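Local coordinates for protein MHC class I antigen (Anolis carolinensis, PDB 7CPO) that probably presents peptides held in its groove to T cells, as class I histocompatibility molecules do, in complex with beta2-microglobulin, at residues 8-13 with 98-103; 32-37 with 46-51. All blocks are in the same frame, centred on the assembly; numbering follows the deposited sequence.

Interaction 1. Residues 8-13 with 98-103; sequences RYFVTS and QWMYGC
Tyr9 and Tyr101 form a hydrogen-bonded antiparallel pair between neighbouring strands. Tyr9 N gives the straighter of their two bonds, 2.9 Å to Tyr101 O with an N-H...O angle of 178°. The return bond from Tyr101 N to Tyr9 O is longer, 3.3 Å. Two residues on, Val11 and Trp99 exchange a second pair, 2.9 Å both from Val11 N to Trp99 O and from Trp99 N to Val11 O. Between these rungs Met100 CA approaches Tyr9 O at 3.3 Å in a CA-H...O contact.

Tyr9, Val11, Trp99 and Tyr101 share the face that lines the peptide groove. The Tyr101 ring leans over Tyr9, because its CG sits between backbone N and carbonyl carbon (chi1 63°). Tyr9 CB lies over one face of that ring, a CH-pi contact 3.9 Å from the centroid. The two rings are near parallel, at 28°, but slid apart with little overlap. Val11 CG2 touches Trp99 CE3 at 3.8 Å, the two side chains lying side by side. Both tyrosine hydroxyls hydrogen-bond the backbone of the bound peptide. Tyr9 OH also bonds Tyr45 OH, and Tyr101 OH bonds Tyr26 OH.

On the other face Phe10, Thr12, Gln98 and Met100 meet beta2-microglobulin. Met100 CE reaches Phe10 CE1, Gln98 NE2 bonds Trp60 O of the beta2-microglobulin chain, and Phe10 meets Phe56 of that chain edge-to-face.

The chemistry is divided by face. On one side tyrosine hydroxyls, each bonded to a second tyrosine that probably limits its rotation, hold the peptide backbone. On the other a mixed polar and apolar surface packs on beta2-microglobulin.

Interaction 2. Residues 32-37 with 46-51; sequences DQEFVS and LPKVPW
Gln33 OE1 is gripped twice, by a 3.1 Å bond from Trp51 NE1 and a weak one with Thr180 OG1. The oxygen lies at the indole edge, in the ring plane, but the indole N-H stands above the amide carbonyl plane. The extended Gln33 chain (chi1 -178°, chi2 167°) carries its amide there.

Ser37 O accepts a 2.7 Å bond from Leu46 N, and Ser37 N returns one to Leu46 O. Val36 faces Pro47 in the next, non-hydrogen-bonded pair. Beyond it Lys48 N bonds Phe35 O at 2.8 Å, with the donor well above the carbonyl plane.

The indole also packs on Phe35, where Trp51 CH2 sits 3.7 Å from Phe35 CB. Their rings are near parallel but barely overlap. Val49 CG2 touches Phe35 CB too and lies over one face of the indole. Lys48, bent at chi2 and chi3, lays its methylenes across Glu34, with CE 3.4 Å from Glu34 OE2. Its NZ makes a long, weak ion pair with Asp53 of the beta2-microglobulin chain, which also bonds Ser37 OG.

This is the edge hairpin of the alpha-1 half of the class I groove floor. Past Lys48 the backbones diverge, and the Trp51 side chain reaches back to Gln33.

From the N terminus, strand 5-14 comes first, then strand 25-30 beside it. Strand 33-39 pairs with strand 25-30 on one side and strand 44-47 on the other. Interaction 2 closes this last hairpin, with eight residues between its segments. The chain next forms helix 62-87 and returns as strand 96-105, where interaction 1 closes a loop of 84 residues, with interaction 2 nested inside. Interaction 1 joins the first strand of the alpha-1 half to the first of the alpha-2 half in one sheet, and interaction 2 forms one edge, at strand 44-47. Their centres are about 15 Å apart, yet they touch: Tyr9 OH lies 3.7 Å from Phe35 CZ, and Tyr9 CE1 3.9 Å from Val36 CG2.

Interaction 1. Residues 8-13 with 98-103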
# COMPACT_ATOMS: atom_id res chain seq x y z
N ARG A 8 -7.57 8.90 -0.92
CA ARG A 8 -6.27 9.04 -0.29
C ARG A 8 -5.22 9.32 -1.36
O ARG A 8 -5.12 8.56 -2.33
CB ARG A 8 -5.92 7.75 0.48
CG ARG A 8 -6.57 7.60 1.89
CD ARG A 8 -6.97 6.16 2.31
NE ARG A 8 -5.96 5.16 1.97
CZ ARG A 8 -6.18 4.14 1.13
NH1 ARG A 8 -7.37 3.99 0.56
NH2 ARG A 8 -5.21 3.27 0.84
N TYR A 9 -4.43 10.40 -1.18
CA TYR A 9 -3.29 10.70 -2.04
C TYR A 9 -1.96 10.51 -1.30
O TYR A 9 -1.83 10.86 -0.12
CB TYR A 9 -3.36 12.13 -2.59
CG TYR A 9 -4.40 12.26 -3.67
CD1 TYR A 9 -4.16 11.79 -4.95
CD2 TYR A 9 -5.64 12.83 -3.40
CE1 TYR A 9 -5.12 11.89 -5.95
CE2 TYR A 9 -6.62 12.93 -4.38
CZ TYR A 9 -6.35 12.46 -5.66
OH TYR A 9 -7.29 12.56 -6.66
N PHE A 10 -0.97 9.97 -2.00
CA PHE A 10 0.34 9.69 -1.41
C PHE A 10 1.42 10.22 -2.34
O PHE A 10 1.57 9.74 -3.47
CB PHE A 10 0.54 8.19 -1.19
CG PHE A 10 -0.48 7.55 -0.31
CD1 PHE A 10 -0.23 7.40 1.06
CD2 PHE A 10 -1.67 7.06 -0.85
CE1 PHE A 10 -1.17 6.76 1.89
CE2 PHE A 10 -2.61 6.43 -0.04
CZ PHE A 10 -2.36 6.27 1.35
N VAL A 11 2.19 11.18 -1.85
CA VAL A 11 3.18 11.89 -2.64
C VAL A 11 4.54 11.72 -1.99
O VAL A 11 4.68 11.93 -0.79
CB VAL A 11 2.80 13.38 -2.76
CG1 VAL A 11 3.64 14.04 -3.79
CG2 VAL A 11 1.33 13.50 -3.10
N THR A 12 5.55 11.38 -2.81
CA THR A 12 6.89 11.04 -2.32
C THR A 12 7.93 11.74 -3.17
O THR A 12 7.93 11.62 -4.40
CB THR A 12 7.17 9.53 -2.37
OG1 THR A 12 6.29 8.84 -1.48
CG2 THR A 12 8.58 9.25 -1.97
N SER A 13 8.86 12.42 -2.50
CA SER A 13 9.90 13.16 -3.17
C SER A 13 11.23 12.81 -2.53
O SER A 13 11.37 12.90 -1.31
CB SER A 13 9.62 14.66 -3.09
OG SER A 13 10.14 15.35 -4.21
N GLN A 98 7.49 13.45 2.17
CA GLN A 98 6.26 12.72 1.90
C GLN A 98 5.06 13.55 2.35
O GLN A 98 5.12 14.30 3.32
CB GLN A 98 6.20 11.38 2.62
CG GLN A 98 7.05 10.25 2.06
CD GLN A 98 7.23 9.14 3.10
OE1 GLN A 98 8.02 9.28 4.03
NE2 GLN A 98 6.48 8.03 2.95
N TRP A 99 3.96 13.40 1.62
CA TRP A 99 2.73 14.13 1.86
C TRP A 99 1.59 13.15 1.71
O TRP A 99 1.50 12.48 0.67
CB TRP A 99 2.60 15.28 0.86
CG TRP A 99 1.35 16.16 0.90
CD1 TRP A 99 0.58 16.49 1.98
CD2 TRP A 99 0.79 16.86 -0.22
NE1 TRP A 99 -0.44 17.35 1.60
CE2 TRP A 99 -0.33 17.58 0.25
CE3 TRP A 99 1.12 16.93 -1.58
CZ2 TRP A 99 -1.12 18.36 -0.60
CZ3 TRP A 99 0.32 17.71 -2.43
CH2 TRP A 99 -0.78 18.42 -1.93
N MET A 100 0.75 13.01 2.73
CA MET A 100 -0.47 12.23 2.58
C MET A 100 -1.66 13.07 3.00
O MET A 100 -1.61 13.82 3.98
CB MET A 100 -0.43 10.88 3.37
CG MET A 100 -0.08 10.98 4.84
SD MET A 100 0.18 9.36 5.63
CE MET A 100 -1.48 8.67 5.57
N TYR A 101 -2.73 12.96 2.23
CA TYR A 101 -3.94 13.68 2.56
C TYR A 101 -5.12 12.95 1.96
O TYR A 101 -4.99 12.22 0.97
CB TYR A 101 -3.91 15.13 2.06
CG TYR A 101 -3.81 15.32 0.56
CD1 TYR A 101 -4.94 15.61 -0.20
CD2 TYR A 101 -2.59 15.27 -0.09
CE1 TYR A 101 -4.86 15.82 -1.56
CE2 TYR A 101 -2.50 15.48 -1.43
CZ TYR A 101 -3.64 15.76 -2.17
OH TYR A 101 -3.54 15.97 -3.54
N GLY A 102 -6.28 13.17 2.57
CA GLY A 102 -7.50 12.61 2.05
C GLY A 102 -8.61 12.73 3.07
O GLY A 102 -8.45 13.35 4.12
N CYS A 103 -9.73 12.11 2.75
CA CYS A 103 -10.92 12.17 3.56
C CYS A 103 -11.52 10.79 3.76
O CYS A 103 -11.29 9.87 2.98
CB CYS A 103 -11.98 13.07 2.93
SG CYS A 103 -12.26 12.66 1.21

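Interaction 2. Residues 32-37 with 46-51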
# COMPACT_ATOMS: atom_id res chain seq x y z
N ASP A 32 -8.10 1.71 -1.00
CA ASP A 32 -6.95 0.88 -1.42
C ASP A 32 -7.10 0.28 -2.83
O ASP A 32 -6.36 -0.64 -3.18
CB ASP A 32 -6.61 -0.22 -0.38
CG ASP A 32 -7.65 -1.35 -0.29
OD1 ASP A 32 -8.09 -1.89 -1.32
OD2 ASP A 32 -8.03 -1.70 0.86
N GLN A 33 -7.98 0.82 -3.69
CA GLN A 33 -7.87 0.62 -5.13
C GLN A 33 -7.21 1.86 -5.73
O GLN A 33 -7.72 2.97 -5.58
CB GLN A 33 -9.22 0.38 -5.80
CG GLN A 33 -9.13 0.13 -7.30
CD GLN A 33 -10.44 -0.42 -7.89
OE1 GLN A 33 -10.84 -0.06 -9.00
NE2 GLN A 33 -11.12 -1.29 -7.12
N GLU A 34 -6.08 1.68 -6.39
CA GLU A 34 -5.42 2.81 -7.02
C GLU A 34 -6.21 3.22 -8.26
O GLU A 34 -6.60 2.37 -9.05
CB GLU A 34 -3.99 2.47 -7.36
CG GLU A 34 -3.29 3.54 -8.15
CD GLU A 34 -1.89 3.16 -8.57
OE1 GLU A 34 -1.41 2.08 -8.16
OE2 GLU A 34 -1.27 3.94 -9.32
N PHE A 35 -6.50 4.51 -8.42
CA PHE A 35 -7.26 4.93 -9.58
C PHE A 35 -6.56 5.98 -10.43
O PHE A 35 -6.88 6.09 -11.62
CB PHE A 35 -8.66 5.43 -9.18
CG PHE A 35 -8.69 6.79 -8.49
CD1 PHE A 35 -9.07 7.94 -9.20
CD2 PHE A 35 -8.42 6.91 -7.14
CE1 PHE A 35 -9.12 9.18 -8.57
CE2 PHE A 35 -8.47 8.14 -6.51
CZ PHE A 35 -8.82 9.28 -7.24
N VAL A 36 -5.60 6.72 -9.89
CA VAL A 36 -4.83 7.69 -10.66
C VAL A 36 -3.39 7.63 -10.18
O VAL A 36 -3.11 7.23 -9.05
CB VAL A 36 -5.36 9.14 -10.53
CG1 VAL A 36 -6.68 9.31 -11.31
CG2 VAL A 36 -5.53 9.52 -9.04
N SER A 37 -2.47 8.02 -11.05
CA SER A 37 -1.13 8.26 -10.54
C SER A 37 -0.48 9.31 -11.42
O SER A 37 -0.86 9.51 -12.57
CB SER A 37 -0.28 6.98 -10.46
OG SER A 37 0.48 6.77 -11.62
N LEU A 46 -2.39 10.35 -14.68
CA LEU A 46 -2.94 9.35 -15.59
C LEU A 46 -4.01 8.48 -14.94
O LEU A 46 -3.97 8.23 -13.73
CB LEU A 46 -1.84 8.44 -16.14
CG LEU A 46 -0.83 9.11 -17.07
CD1 LEU A 46 0.20 8.11 -17.56
CD2 LEU A 46 -1.57 9.78 -18.22
N PRO A 47 -4.97 8.00 -15.72
CA PRO A 47 -5.94 7.05 -15.18
C PRO A 47 -5.30 5.68 -15.01
O PRO A 47 -4.48 5.25 -15.82
CB PRO A 47 -7.04 7.01 -16.25
CG PRO A 47 -6.36 7.40 -17.48
CD PRO A 47 -5.32 8.42 -17.08
N LYS A 48 -5.70 4.99 -13.95
CA LYS A 48 -5.20 3.66 -13.65
C LYS A 48 -6.28 2.60 -13.68
O LYS A 48 -5.97 1.43 -13.46
CB LYS A 48 -4.52 3.65 -12.27
CG LYS A 48 -3.30 4.56 -12.20
CD LYS A 48 -2.19 4.08 -13.14
CE LYS A 48 -1.46 2.88 -12.53
NZ LYS A 48 -0.41 2.37 -13.45
N VAL A 49 -7.53 2.99 -13.89
CA VAL A 49 -8.67 2.07 -13.92
C VAL A 49 -9.67 2.60 -14.95
O VAL A 49 -9.67 3.78 -15.27
CB VAL A 49 -9.35 1.92 -12.54
CG1 VAL A 49 -8.39 1.34 -11.53
CG2 VAL A 49 -9.90 3.25 -12.03
N PRO A 50 -10.52 1.72 -15.48
CA PRO A 50 -11.40 2.17 -16.57
C PRO A 50 -12.45 3.17 -16.13
O PRO A 50 -12.89 4.01 -16.93
CB PRO A 50 -12.04 0.86 -17.07
CG PRO A 50 -11.13 -0.21 -16.62
CD PRO A 50 -10.59 0.26 -15.30
N TRP A 51 -12.89 3.12 -14.89
CA TRP A 51 -14.09 3.86 -14.53
C TRP A 51 -13.83 5.34 -14.31
O TRP A 51 -14.78 6.13 -14.38
CB TRP A 51 -14.74 3.23 -13.29
CG TRP A 51 -13.87 3.04 -12.05
CD1 TRP A 51 -13.35 1.85 -11.57
CD2 TRP A 51 -13.48 4.05 -11.09
NE1 TRP A 51 -12.66 2.06 -10.39
CE2 TRP A 51 -12.72 3.40 -10.08
CE3 TRP A 51 -13.68 5.43 -10.99
CZ2 TRP A 51 -12.16 4.09 -8.99
CZ3 TRP A 51 -13.12 6.13 -9.90
CH2 TRP A 51 -12.38 5.45 -8.92